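PDB 5M1T: MucR Phosphodiesterase, which is an EAL-domain protein that holds magnesium ions and the ligand C2E together in one pocket of its barrel-like fold. Local coordinates for residues F253-R256 with S261-G264; A249-L254 with F265-P270; A228-G233 with L238-E243. One frame throughout, in Å; residues are numbered along the deposited sequence.

Overall arrangement
All three contacts lie in the last part of the EAL domain, where parallel strands 239-243 and 261-263 sit side by side in the barrel sheet. Interaction 3 comes first along the chain and packs helix 220-236 on strand 239-243. Interactions 1 and 2 then share helix 248-257, which meets strand 261-263 in the one and the loop after that strand in the other. Their centres are about 6 Å apart; the centre of interaction 3 is about 10 Å from that of interaction 1 and about 16 Å from that of interaction 2. Each contact has one segment that reaches C2E, so the outer helices pack on strands or a loop that lead to the ligand pocket.

Interaction 1 (F253-R256 with S261-G264); sequences FLTR and SLQG. With C2E (9,9'-[(2R,3R,3aS,5S,7aR,9R,10R,10aS,12S,14aR)-3,5,10,12-tetrahydroxy-5,12-dioxidooctahydro-2H,7H-difuro[3,2-d:3',2'-j][1,3,7,9,2,8]tetraoxadiphosphacyclododecine-2,9-diyl]bis(2-amino-1,9-dihydro-6H-purin-6-one)), chain C.
Leu262 rises from its strand toward helix 248-257 and divides its two methyls between successive residues of the helix. CD2 rests against the first carbon of the Leu254 side chain, 4.0 Å from Leu254 CB, while CD1 of Leu262 comes to 4.1 Å from Thr255 OG1. Thr255 and Leu262 cross at about a right angle, and the hydroxyl that faces the methyl is engaged within its own helix: with OG1 set beside the backbone N (chi1 -67°), it hydrogen-bonds to the carbonyl oxygen of Gln251 one turn back. The contact is the helix-to-strand half of a beta-alpha-beta crossover made of strand 239-243, helix 248-257 and strand 261-263, part of the barrel of the EAL domain. Leu254 lies over both strands, since its side chain also touches Ala242, and Val245 packs against it from the intervening loop. On Leu262, Leu267 adds further apolar cover. The next residue sends its side chain to the inside of the barrel, where Gln263 NE2 bonds to Glu65 and Gln51, and Gln263 OE1 to Lys207. Beyond the strand, Gly264 CA lies 3.5 Å from O6 of C2E.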
loop_
_atom_site.group_PDB
_atom_site.type_symbol
_atom_site.label_atom_id
_atom_site.label_comp_id
_atom_site.label_asym_id
_atom_site.label_seq_id
_atom_site.Cartn_x
_atom_site.Cartn_y
_atom_site.Cartn_z
ATOM N N PHE A 253 -8.724 -35.680 11.350
ATOM C CA PHE A 253 -8.171 -34.989 12.494
ATOM C C PHE A 253 -8.588 -33.519 12.508
ATOM O O PHE A 253 -9.003 -32.955 13.520
ATOM C CB PHE A 253 -6.632 -35.145 12.482
ATOM C CG PHE A 253 -5.934 -34.182 13.349
ATOM C CD1 PHE A 253 -5.944 -34.341 14.710
ATOM C CD2 PHE A 253 -5.311 -33.074 12.805
ATOM C CE1 PHE A 253 -5.308 -33.419 15.531
ATOM C CE2 PHE A 253 -4.671 -32.154 13.617
ATOM C CZ PHE A 253 -4.659 -32.334 14.977
ATOM N N LEU A 254 -8.512 -32.893 11.351
ATOM C CA LEU A 254 -8.862 -31.471 11.272
ATOM C C LEU A 254 -10.327 -31.268 11.561
ATOM O O LEU A 254 -10.721 -30.272 12.149
ATOM C CB LEU A 254 -8.486 -30.928 9.897
ATOM C CG LEU A 254 -6.973 -30.880 9.713
ATOM C CD1 LEU A 254 -6.610 -30.748 8.248
ATOM C CD2 LEU A 254 -6.344 -29.756 10.526
ATOM N N THR A 255 -11.145 -32.229 11.132
ATOM C CA THR A 255 -12.576 -32.151 11.385
ATOM C C THR A 255 -12.861 -32.262 12.890
ATOM O O THR A 255 -13.616 -31.456 13.463
ATOM C CB THR A 255 -13.332 -33.199 10.542
ATOM O OG1 THR A 255 -13.206 -32.838 9.146
ATOM C CG2 THR A 255 -14.836 -33.257 10.910
ATOM N N ARG A 256 -12.229 -33.239 13.533
ATOM C CA ARG A 256 -12.409 -33.455 14.956
ATOM C C ARG A 256 -11.966 -32.252 15.775
ATOM O O ARG A 256 -12.558 -31.967 16.815
ATOM C CB ARG A 256 -11.679 -34.722 15.425
ATOM C CG ARG A 256 -11.889 -35.012 16.904
ATOM C CD ARG A 256 -11.497 -36.414 17.318
ATOM N NE ARG A 256 -10.371 -36.980 16.564
ATOM C CZ ARG A 256 -9.081 -36.858 16.873
ATOM N NH1 ARG A 256 -8.667 -36.126 17.905
ATOM N NH2 ARG A 256 -8.181 -37.446 16.095
ATOM N N SER A 261 -13.847 -25.180 7.652
ATOM C CA SER A 261 -13.738 -25.568 6.268
ATOM C C SER A 261 -12.337 -26.037 5.896
ATOM O O SER A 261 -11.343 -25.742 6.586
ATOM C CB SER A 261 -14.188 -24.420 5.362
ATOM O OG SER A 261 -13.483 -23.224 5.631
ATOM N N LEU A 262 -12.286 -26.838 4.831
ATOM C CA LEU A 262 -11.060 -27.475 4.394
ATOM C C LEU A 262 -10.814 -27.152 2.932
ATOM O O LEU A 262 -11.760 -26.991 2.147
ATOM C CB LEU A 262 -11.136 -28.998 4.551
ATOM C CG LEU A 262 -11.598 -29.603 5.886
ATOM C CD1 LEU A 262 -11.556 -31.120 5.781
ATOM C CD2 LEU A 262 -10.729 -29.172 7.050
ATOM N N GLN A 263 -9.536 -27.109 2.581
ATOM C CA GLN A 263 -9.103 -26.919 1.210
ATOM C C GLN A 263 -7.891 -27.818 0.975
ATOM O O GLN A 263 -7.008 -27.950 1.842
ATOM C CB GLN A 263 -8.735 -25.472 1.043
ATOM C CG GLN A 263 -8.518 -25.033 -0.337
ATOM C CD GLN A 263 -8.258 -23.544 -0.415
ATOM O OE1 GLN A 263 -8.762 -22.758 0.409
ATOM N NE2 GLN A 263 -7.494 -23.143 -1.431
ATOM N N GLY A 264 -7.883 -28.523 -0.147
ATOM C CA GLY A 264 -6.752 -29.390 -0.418
ATOM C C GLY A 264 -7.011 -30.342 -1.547
ATOM O O GLY A 264 -8.172 -30.522 -1.970
HETATM P P1 C2E C . -1.718 -19.630 -1.241
HETATM O O2P C2E C . -2.546 -18.381 -1.119
HETATM O O1P C2E C . -1.326 -20.276 0.071
HETATM O "O5'" C2E C . -2.552 -20.660 -2.130
HETATM C "C5'" C2E C . -2.625 -22.025 -1.781
HETATM C "C4'" C2E C . -1.542 -22.822 -2.470
HETATM O "O4'" C2E C . -1.549 -24.156 -1.927
HETATM C "C3'" C2E C . -1.786 -22.970 -3.962
HETATM O "O3'" C2E C . -0.525 -23.042 -4.627
HETATM C "C2'" C2E C . -2.483 -24.306 -4.090
HETATM O "O2'" C2E C . -2.304 -24.918 -5.368
HETATM C "C1'" C2E C . -1.751 -25.077 -3.000
HETATM N N9 C2E C . -2.487 -26.234 -2.492
HETATM C C8 C2E C . -3.799 -26.304 -2.216
HETATM N N7 C2E C . -4.111 -27.534 -1.754
HETATM C C5 C2E C . -2.981 -28.255 -1.721
HETATM C C6 C2E C . -2.611 -29.621 -1.335
HETATM O O6 C2E C . -3.483 -30.405 -0.897
HETATM N N1 C2E C . -1.321 -29.970 -1.464
HETATM C C2 C2E C . -0.380 -29.119 -1.934
HETATM N N2 C2E C . 0.903 -29.530 -2.048
HETATM N N3 C2E C . -0.653 -27.852 -2.294
HETATM C C4 C2E C . -1.915 -27.390 -2.214
HETATM P P11 C2E C . -0.246 -22.169 -5.949
HETATM O O21 C2E C . -1.484 -22.219 -6.829
HETATM O O11 C2E C . 0.926 -22.751 -6.666
HETATM O O5A C2E C . 0.009 -20.666 -5.470
HETATM C C5A C2E C . 1.103 -20.405 -4.585
HETATM C C4A C2E C . 0.973 -19.011 -4.012
HETATM O O4A C2E C . 0.939 -18.039 -5.052
HETATM C C3A C2E C . -0.330 -18.792 -3.288
HETATM O O3A C2E C . -0.316 -19.318 -1.972
HETATM C C2A C2E C . -0.472 -17.293 -3.313
HETATM O O2A C2E C . 0.324 -16.677 -2.311
HETATM C C1A C2E C . 0.119 -16.936 -4.654
HETATM N N91 C2E C . -0.966 -16.676 -5.644
HETATM C C81 C2E C . -1.651 -17.558 -6.401
HETATM N N71 C2E C . -2.539 -16.913 -7.206
HETATM C C51 C2E C . -2.410 -15.600 -6.949
HETATM C C61 C2E C . -3.036 -14.354 -7.425
HETATM O O61 C2E C . -3.943 -14.391 -8.284
HETATM N N11 C2E C . -2.608 -13.194 -6.896
HETATM C C21 C2E C . -1.642 -13.152 -5.953
HETATM N N21 C2E C . -1.253 -11.963 -5.459
HETATM N N31 C2E C . -1.023 -14.248 -5.465
HETATM C C41 C2E C . -1.382 -15.461 -5.923
#

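Interaction 2 (A249-L254 with F265-P270); sequences AQQEFL and FLLGRP. With C2E (9,9'-[(2R,3R,3aS,5S,7aR,9R,10R,10aS,12S,14aR)-3,5,10,12-tetrahydroxy-5,12-dioxidooctahydro-2H,7H-difuro[3,2-d:3',2'-j][1,3,7,9,2,8]tetraoxadiphosphacyclododecine-2,9-diyl]bis(2-amino-1,9-dihydro-6H-purin-6-one)), chain C.
The backbone N of Phe265 donates a straight hydrogen bond to O6 of C2E, 2.7 Å long with an angle of 180° at the hydrogen. It does so from the loop that follows strand 261-263, the last strand of the EAL barrel, and the same loop packs its next two residues against helix 248-257. There the partner is Gln251, whose side chain extends from the helix with CG anti to the backbone N (chi1 174°) and brings its amide up to two leucines. Leu266 crosses it at about a right angle, with Leu266 CD2 3.6 Å from Gln251 OE1 and also close to the CB end of the chain. On the nitrogen side, Leu267 CD2 lies 3.7 Å from Gln251 NE2, although Leu267 does not start out directly at the helix. The polar need of that nitrogen is met elsewhere, by a hydrogen bond to the carbonyl oxygen of Pro57, which probably helps to set how the amide is turned.

While its backbone grips O6, the Phe265 ring lies nearly parallel to the purine of C2E. C2E C6 sits 3.4 Å above the ring plane, displaced toward the rim, and the Phe265 ring lies along the six-membered ring of that base, from C5 round to N1 and C2. On the opposite face the guanidinium of Arg269 lies over the CD2 edge of the ring, with Phe265 CD2 3.4 Å from the guanidinium plane and over its centre. The turn from Phe265 to Gly268 carries a weak bond from Gly268 N to Phe265 O, while Gly268 O accepts from Gln51 NE2. Further along, Pro270 touches the ribose, with its CG 3.7 Å from O2' of C2E.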
loop_
_atom_site.group_PDB
_atom_site.type_symbol
_atom_site.label_atom_id
_atom_site.label_comp_id
_atom_site.label_asym_id
_atom_site.label_seq_id
_atom_site.Cartn_x
_atom_site.Cartn_y
_atom_site.Cartn_z
ATOM N N ALA A 249 -6.616 -39.068 6.895
ATOM C CA ALA A 249 -6.332 -38.882 8.315
ATOM C C ALA A 249 -6.204 -37.417 8.720
ATOM O O ALA A 249 -6.653 -37.038 9.795
ATOM C CB ALA A 249 -5.098 -39.683 8.721
ATOM N N GLN A 250 -5.606 -36.589 7.867
ATOM C CA GLN A 250 -5.633 -35.126 8.057
ATOM C C GLN A 250 -7.069 -34.594 8.101
ATOM O O GLN A 250 -7.437 -33.792 8.983
ATOM C CB GLN A 250 -4.868 -34.415 6.936
ATOM C CG GLN A 250 -3.350 -34.588 7.003
ATOM C CD GLN A 250 -2.671 -34.243 5.675
ATOM O OE1 GLN A 250 -3.345 -34.113 4.684
ATOM N NE2 GLN A 250 -1.348 -34.055 5.672
ATOM N N GLN A 251 -7.869 -35.021 7.137
ATOM C CA GLN A 251 -9.273 -34.626 7.065
ATOM C C GLN A 251 -9.993 -34.960 8.355
ATOM O O GLN A 251 -10.654 -34.122 8.932
ATOM C CB GLN A 251 -9.954 -35.354 5.899
ATOM C CG GLN A 251 -11.444 -35.116 5.835
ATOM C CD GLN A 251 -12.110 -35.783 4.660
ATOM O OE1 GLN A 251 -11.824 -36.938 4.347
ATOM N NE2 GLN A 251 -13.043 -35.067 4.019
ATOM N N GLU A 252 -9.861 -36.195 8.801
ATOM C CA GLU A 252 -10.514 -36.655 10.037
ATOM C C GLU A 252 -10.028 -35.868 11.239
ATOM O O GLU A 252 -10.826 -35.432 12.048
ATOM C CB GLU A 252 -10.271 -38.150 10.267
ATOM C CG GLU A 252 -11.041 -38.742 11.447
ATOM C CD GLU A 252 -10.368 -38.511 12.820
ATOM O OE1 GLU A 252 -9.118 -38.412 12.919
ATOM O OE2 GLU A 252 -11.090 -38.434 13.852
ATOM N N PHE A 253 -8.724 -35.680 11.350
ATOM C CA PHE A 253 -8.171 -34.989 12.494
ATOM C C PHE A 253 -8.588 -33.519 12.508
ATOM O O PHE A 253 -9.003 -32.955 13.520
ATOM C CB PHE A 253 -6.632 -35.145 12.482
ATOM C CG PHE A 253 -5.934 -34.182 13.349
ATOM C CD1 PHE A 253 -5.944 -34.341 14.710
ATOM C CD2 PHE A 253 -5.311 -33.074 12.805
ATOM C CE1 PHE A 253 -5.308 -33.419 15.531
ATOM C CE2 PHE A 253 -4.671 -32.154 13.617
ATOM C CZ PHE A 253 -4.659 -32.334 14.977
ATOM N N LEU A 254 -8.512 -32.893 11.351
ATOM C CA LEU A 254 -8.862 -31.471 11.272
ATOM C C LEU A 254 -10.327 -31.268 11.561
ATOM O O LEU A 254 -10.721 -30.272 12.149
ATOM C CB LEU A 254 -8.486 -30.928 9.897
ATOM C CG LEU A 254 -6.973 -30.880 9.713
ATOM C CD1 LEU A 254 -6.610 -30.748 8.248
ATOM C CD2 LEU A 254 -6.344 -29.756 10.526
ATOM N N PHE A 265 -5.926 -30.959 -2.022
ATOM C CA PHE A 265 -5.987 -31.914 -3.119
ATOM C C PHE A 265 -6.969 -33.077 -2.876
ATOM O O PHE A 265 -7.600 -33.539 -3.797
ATOM C CB PHE A 265 -4.616 -32.483 -3.431
ATOM C CG PHE A 265 -3.679 -31.507 -4.064
ATOM C CD1 PHE A 265 -4.067 -30.212 -4.349
ATOM C CD2 PHE A 265 -2.407 -31.905 -4.410
ATOM C CE1 PHE A 265 -3.216 -29.341 -4.955
ATOM C CE2 PHE A 265 -1.545 -31.026 -4.996
ATOM C CZ PHE A 265 -1.960 -29.737 -5.262
ATOM N N LEU A 266 -7.107 -33.509 -1.638
ATOM C CA LEU A 266 -8.026 -34.598 -1.294
ATOM C C LEU A 266 -9.468 -34.210 -1.632
ATOM O O LEU A 266 -10.241 -35.039 -2.073
ATOM C CB LEU A 266 -7.933 -34.924 0.195
ATOM C CG LEU A 266 -8.792 -36.140 0.622
ATOM C CD1 LEU A 266 -8.140 -37.445 0.152
ATOM C CD2 LEU A 266 -9.060 -36.190 2.127
ATOM N N LEU A 267 -9.812 -32.953 -1.398
ATOM C CA LEU A 267 -11.158 -32.459 -1.615
ATOM C C LEU A 267 -11.392 -31.889 -3.027
ATOM O O LEU A 267 -12.540 -31.740 -3.467
ATOM C CB LEU A 267 -11.474 -31.381 -0.585
ATOM C CG LEU A 267 -11.282 -31.991 0.803
ATOM C CD1 LEU A 267 -10.880 -30.955 1.810
ATOM C CD2 LEU A 267 -12.545 -32.718 1.225
ATOM N N GLY A 268 -10.316 -31.575 -3.731
ATOM C CA GLY A 268 -10.422 -31.069 -5.086
ATOM C C GLY A 268 -9.263 -30.157 -5.427
ATOM O O GLY A 268 -9.020 -29.182 -4.734
ATOM N N ARG A 269 -8.550 -30.491 -6.489
ATOM C CA ARG A 269 -7.407 -29.700 -6.907
ATOM C C ARG A 269 -7.884 -28.422 -7.612
ATOM O O ARG A 269 -9.045 -28.350 -8.061
ATOM C CB ARG A 269 -6.543 -30.510 -7.868
ATOM C CG ARG A 269 -5.908 -31.731 -7.244
ATOM C CD ARG A 269 -4.942 -32.428 -8.182
ATOM N NE ARG A 269 -4.204 -33.502 -7.494
ATOM C CZ ARG A 269 -2.874 -33.605 -7.412
ATOM N NH1 ARG A 269 -2.062 -32.721 -7.986
ATOM N NH2 ARG A 269 -2.341 -34.615 -6.755
ATOM N N PRO A 270 -6.990 -27.419 -7.715
ATOM C CA PRO A 270 -7.289 -26.254 -8.540
ATOM C C PRO A 270 -7.586 -26.708 -9.948
ATOM O O PRO A 270 -6.873 -27.551 -10.463
ATOM C CB PRO A 270 -5.976 -25.441 -8.512
ATOM C CG PRO A 270 -5.290 -25.913 -7.250
ATOM C CD PRO A 270 -5.646 -27.351 -7.122
HETATM P P1 C2E C . -1.718 -19.630 -1.241
HETATM O O2P C2E C . -2.546 -18.381 -1.119
HETATM O O1P C2E C . -1.326 -20.276 0.071
HETATM O "O5'" C2E C . -2.552 -20.660 -2.130
HETATM C "C5'" C2E C . -2.625 -22.025 -1.781
HETATM C "C4'" C2E C . -1.542 -22.822 -2.470
HETATM O "O4'" C2E C . -1.549 -24.156 -1.927
HETATM C "C3'" C2E C . -1.786 -22.970 -3.962
HETATM O "O3'" C2E C . -0.525 -23.042 -4.627
HETATM C "C2'" C2E C . -2.483 -24.306 -4.090
HETATM O "O2'" C2E C . -2.304 -24.918 -5.368
HETATM C "C1'" C2E C . -1.751 -25.077 -3.000
HETATM N N9 C2E C . -2.487 -26.234 -2.492
HETATM C C8 C2E C . -3.799 -26.304 -2.216
HETATM N N7 C2E C . -4.111 -27.534 -1.754
HETATM C C5 C2E C . -2.981 -28.255 -1.721
HETATM C C6 C2E C . -2.611 -29.621 -1.335
HETATM O O6 C2E C . -3.483 -30.405 -0.897
HETATM N N1 C2E C . -1.321 -29.970 -1.464
HETATM C C2 C2E C . -0.380 -29.119 -1.934
HETATM N N2 C2E C . 0.903 -29.530 -2.048
HETATM N N3 C2E C . -0.653 -27.852 -2.294
HETATM C C4 C2E C . -1.915 -27.390 -2.214
HETATM P P11 C2E C . -0.246 -22.169 -5.949
HETATM O O21 C2E C . -1.484 -22.219 -6.829
HETATM O O11 C2E C . 0.926 -22.751 -6.666
HETATM O O5A C2E C . 0.009 -20.666 -5.470
HETATM C C5A C2E C . 1.103 -20.405 -4.585
HETATM C C4A C2E C . 0.973 -19.011 -4.012
HETATM O O4A C2E C . 0.939 -18.039 -5.052
HETATM C C3A C2E C . -0.330 -18.792 -3.288
HETATM O O3A C2E C . -0.316 -19.318 -1.972
HETATM C C2A C2E C . -0.472 -17.293 -3.313
HETATM O O2A C2E C . 0.324 -16.677 -2.311
HETATM C C1A C2E C . 0.119 -16.936 -4.654
HETATM N N91 C2E C . -0.966 -16.676 -5.644
HETATM C C81 C2E C . -1.651 -17.558 -6.401
HETATM N N71 C2E C . -2.539 -16.913 -7.206
HETATM C C51 C2E C . -2.410 -15.600 -6.949
HETATM C C61 C2E C . -3.036 -14.354 -7.425
HETATM O O61 C2E C . -3.943 -14.391 -8.284
HETATM N N11 C2E C . -2.608 -13.194 -6.896
HETATM C C21 C2E C . -1.642 -13.152 -5.953
HETATM N N21 C2E C . -1.253 -11.963 -5.459
HETATM N N31 C2E C . -1.023 -14.248 -5.465
HETATM C C41 C2E C . -1.382 -15.461 -5.923
#

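Interaction 3 (A228-G233 with L238-E243); sequences AIVALG and LKIVAE. With MG (magnesium ion), chain E; C2E (9,9'-[(2R,3R,3aS,5S,7aR,9R,10R,10aS,12S,14aR)-3,5,10,12-tetrahydroxy-5,12-dioxidooctahydro-2H,7H-difuro[3,2-d:3',2'-j][1,3,7,9,2,8]tetraoxadiphosphacyclododecine-2,9-diyl]bis(2-amino-1,9-dihydro-6H-purin-6-one)), chain C.
In the barrel of the EAL domain, helix 220-236 returns along the outside and hands the chain over to strand 239-243, and this contact is that helix-strand pair. The two segments run nearly antiparallel, at 152°, with axes 7.7 Å apart at their closest. At the turn, Leu238 N donates to Gly233 O over 2.8 Å at a nearly straight 167°. Ile240 is the side chain that fills the interface. Its CD1 settles 3.6 Å from the bare CA of Gly233, so the Ile240 side chain sits directly on the helix backbone. CG1 of Ile240 lies 4.0 Å from Val230 CA, and the two CG2 methyls of Val230 and Ile240 meet at 4.2 Å as these side chains pass at a slant. The chi2 of -57° bends CD1 of Ile240 back toward the helix, where Ile229 CG2 also comes near.

At the other end of the strand, Glu243 extends into the ligand pocket and grips a magnesium ion with both carboxylate oxygens, OE1 and OE2 each 2.5 Å from the metal. O1P of C2E binds the same ion at 2.4 Å, alongside a water, Asp186 and Asp187. Strand 239-243 is flanked in the sheet by parallel strands 205-208 and 261-263; Ile229 and Ile240 both reach Ile208 on the former, and Ile240 shares a backbone hydrogen bond with Ser261 on the latter.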
loop_
_atom_site.group_PDB
_atom_site.type_symbol
_atom_site.label_atom_id
_atom_site.label_comp_id
_atom_site.label_asym_id
_atom_site.label_seq_id
_atom_site.Cartn_x
_atom_site.Cartn_y
_atom_site.Cartn_z
ATOM N N ALA A 228 -3.894 -24.692 18.380
ATOM C CA ALA A 228 -3.899 -23.331 18.885
ATOM C C ALA A 228 -4.578 -22.372 17.879
ATOM O O ALA A 228 -5.345 -21.503 18.283
ATOM C CB ALA A 228 -2.493 -22.883 19.177
ATOM N N ILE A 229 -4.294 -22.536 16.582
ATOM C CA ILE A 229 -4.904 -21.662 15.556
ATOM C C ILE A 229 -6.441 -21.820 15.569
ATOM O O ILE A 229 -7.192 -20.839 15.575
ATOM C CB ILE A 229 -4.323 -21.957 14.149
ATOM C CG1 ILE A 229 -2.855 -21.519 14.106
ATOM C CG2 ILE A 229 -5.103 -21.198 13.076
ATOM C CD1 ILE A 229 -2.052 -21.971 12.917
ATOM N N VAL A 230 -6.903 -23.075 15.622
ATOM C CA VAL A 230 -8.324 -23.361 15.713
ATOM C C VAL A 230 -8.901 -22.676 16.945
ATOM O O VAL A 230 -9.952 -22.082 16.899
ATOM C CB VAL A 230 -8.570 -24.876 15.746
ATOM C CG1 VAL A 230 -10.022 -25.208 16.079
ATOM C CG2 VAL A 230 -8.211 -25.492 14.411
ATOM N N ALA A 231 -8.203 -22.725 18.047
ATOM C CA ALA A 231 -8.703 -22.098 19.273
ATOM C C ALA A 231 -8.718 -20.564 19.176
ATOM O O ALA A 231 -9.580 -19.911 19.737
ATOM C CB ALA A 231 -7.884 -22.565 20.456
ATOM N N LEU A 232 -7.753 -19.983 18.474
ATOM C CA LEU A 232 -7.806 -18.560 18.197
ATOM C C LEU A 232 -9.077 -18.177 17.416
ATOM O O LEU A 232 -9.745 -17.178 17.748
ATOM C CB LEU A 232 -6.560 -18.109 17.431
ATOM C CG LEU A 232 -5.266 -17.884 18.224
ATOM C CD1 LEU A 232 -4.257 -17.226 17.298
ATOM C CD2 LEU A 232 -5.505 -17.006 19.439
ATOM N N GLY A 233 -9.403 -18.972 16.391
ATOM C CA GLY A 233 -10.649 -18.788 15.658
ATOM C C GLY A 233 -11.839 -18.817 16.577
ATOM O O GLY A 233 -12.687 -17.921 16.532
ATOM N N LEU A 238 -13.516 -16.145 14.500
ATOM C CA LEU A 238 -13.107 -16.205 13.127
ATOM C C LEU A 238 -13.282 -17.646 12.636
ATOM O O LEU A 238 -12.919 -18.609 13.344
ATOM C CB LEU A 238 -11.646 -15.769 13.001
ATOM C CG LEU A 238 -11.356 -14.364 13.491
ATOM C CD1 LEU A 238 -9.866 -14.154 13.661
ATOM C CD2 LEU A 238 -11.952 -13.303 12.573
ATOM N N LYS A 239 -13.845 -17.794 11.446
ATOM C CA LYS A 239 -13.870 -19.089 10.810
ATOM C C LYS A 239 -12.428 -19.542 10.556
ATOM O O LYS A 239 -11.565 -18.724 10.201
ATOM C CB LYS A 239 -14.620 -19.029 9.467
ATOM C CG LYS A 239 -16.091 -18.664 9.550
ATOM C CD LYS A 239 -16.837 -19.658 10.414
ATOM C CE LYS A 239 -18.347 -19.657 10.160
ATOM N NZ LYS A 239 -19.026 -20.345 11.316
ATOM N N ILE A 240 -12.189 -20.840 10.702
ATOM C CA ILE A 240 -10.888 -21.422 10.391
ATOM C C ILE A 240 -10.919 -22.325 9.130
ATOM O O ILE A 240 -11.763 -23.218 9.011
ATOM C CB ILE A 240 -10.383 -22.249 11.586
ATOM C CG1 ILE A 240 -10.248 -21.358 12.805
ATOM C CG2 ILE A 240 -9.040 -22.889 11.280
ATOM C CD1 ILE A 240 -9.329 -20.178 12.583
ATOM N N VAL A 241 -10.007 -22.067 8.197
ATOM C CA VAL A 241 -9.865 -22.896 7.024
ATOM C C VAL A 241 -8.561 -23.658 7.147
ATOM O O VAL A 241 -7.476 -23.047 7.347
ATOM C CB VAL A 241 -9.815 -22.049 5.733
ATOM C CG1 VAL A 241 -9.768 -22.950 4.506
ATOM C CG2 VAL A 241 -11.006 -21.120 5.621
ATOM N N ALA A 242 -8.633 -24.977 7.001
ATOM C CA ALA A 242 -7.406 -25.760 6.917
ATOM C C ALA A 242 -7.069 -25.930 5.458
ATOM O O ALA A 242 -7.913 -26.340 4.672
ATOM C CB ALA A 242 -7.542 -27.109 7.578
ATOM N N GLU A 243 -5.832 -25.643 5.107
ATOM C CA GLU A 243 -5.377 -25.648 3.716
ATOM C C GLU A 243 -4.302 -26.723 3.532
ATOM O O GLU A 243 -3.539 -26.991 4.434
ATOM C CB GLU A 243 -4.906 -24.220 3.367
ATOM C CG GLU A 243 -3.936 -24.080 2.239
ATOM C CD GLU A 243 -3.370 -22.662 2.165
ATOM O OE1 GLU A 243 -2.139 -22.471 2.479
ATOM O OE2 GLU A 243 -4.177 -21.761 1.836
HETATM MG MG MG E . -2.424 -20.006 2.218
HETATM P P1 C2E C . -1.718 -19.630 -1.241
HETATM O O2P C2E C . -2.546 -18.381 -1.119
HETATM O O1P C2E C . -1.326 -20.276 0.071
HETATM O "O5'" C2E C . -2.552 -20.660 -2.130
HETATM C "C5'" C2E C . -2.625 -22.025 -1.781
HETATM C "C4'" C2E C . -1.542 -22.822 -2.470
HETATM O "O4'" C2E C . -1.549 -24.156 -1.927
HETATM C "C3'" C2E C . -1.786 -22.970 -3.962
HETATM O "O3'" C2E C . -0.525 -23.042 -4.627
HETATM C "C2'" C2E C . -2.483 -24.306 -4.090
HETATM O "O2'" C2E C . -2.304 -24.918 -5.368
HETATM C "C1'" C2E C . -1.751 -25.077 -3.000
HETATM N N9 C2E C . -2.487 -26.234 -2.492
HETATM C C8 C2E C . -3.799 -26.304 -2.216
HETATM N N7 C2E C . -4.111 -27.534 -1.754
HETATM C C5 C2E C . -2.981 -28.255 -1.721
HETATM C C6 C2E C . -2.611 -29.621 -1.335
HETATM O O6 C2E C . -3.483 -30.405 -0.897
HETATM N N1 C2E C . -1.321 -29.970 -1.464
HETATM C C2 C2E C . -0.380 -29.119 -1.934
HETATM N N2 C2E C . 0.903 -29.530 -2.048
HETATM N N3 C2E C . -0.653 -27.852 -2.294
HETATM C C4 C2E C . -1.915 -27.390 -2.214
HETATM P P11 C2E C . -0.246 -22.169 -5.949
HETATM O O21 C2E C . -1.484 -22.219 -6.829
HETATM O O11 C2E C . 0.926 -22.751 -6.666
HETATM O O5A C2E C . 0.009 -20.666 -5.470
HETATM C C5A C2E C . 1.103 -20.405 -4.585
HETATM C C4A C2E C . 0.973 -19.011 -4.012
HETATM O O4A C2E C . 0.939 -18.039 -5.052
HETATM C C3A C2E C . -0.330 -18.792 -3.288
HETATM O O3A C2E C . -0.316 -19.318 -1.972
HETATM C C2A C2E C . -0.472 -17.293 -3.313
HETATM O O2A C2E C . 0.324 -16.677 -2.311
HETATM C C1A C2E C . 0.119 -16.936 -4.654
HETATM N N91 C2E C . -0.966 -16.676 -5.644
HETATM C C81 C2E C . -1.651 -17.558 -6.401
HETATM N N71 C2E C . -2.539 -16.913 -7.206
HETATM C C51 C2E C . -2.410 -15.600 -6.949
HETATM C C61 C2E C . -3.036 -14.354 -7.425
HETATM O O61 C2E C . -3.943 -14.391 -8.284
HETATM N N11 C2E C . -2.608 -13.194 -6.896
HETATM C C21 C2E C . -1.642 -13.152 -5.953
HETATM N N21 C2E C . -1.253 -11.963 -5.459
HETATM N N31 C2E C . -1.023 -14.248 -5.465
HETATM C C41 C2E C . -1.382 -15.461 -5.923
HETATM O O HOH W 1 -0.480 -21.010 2.551
#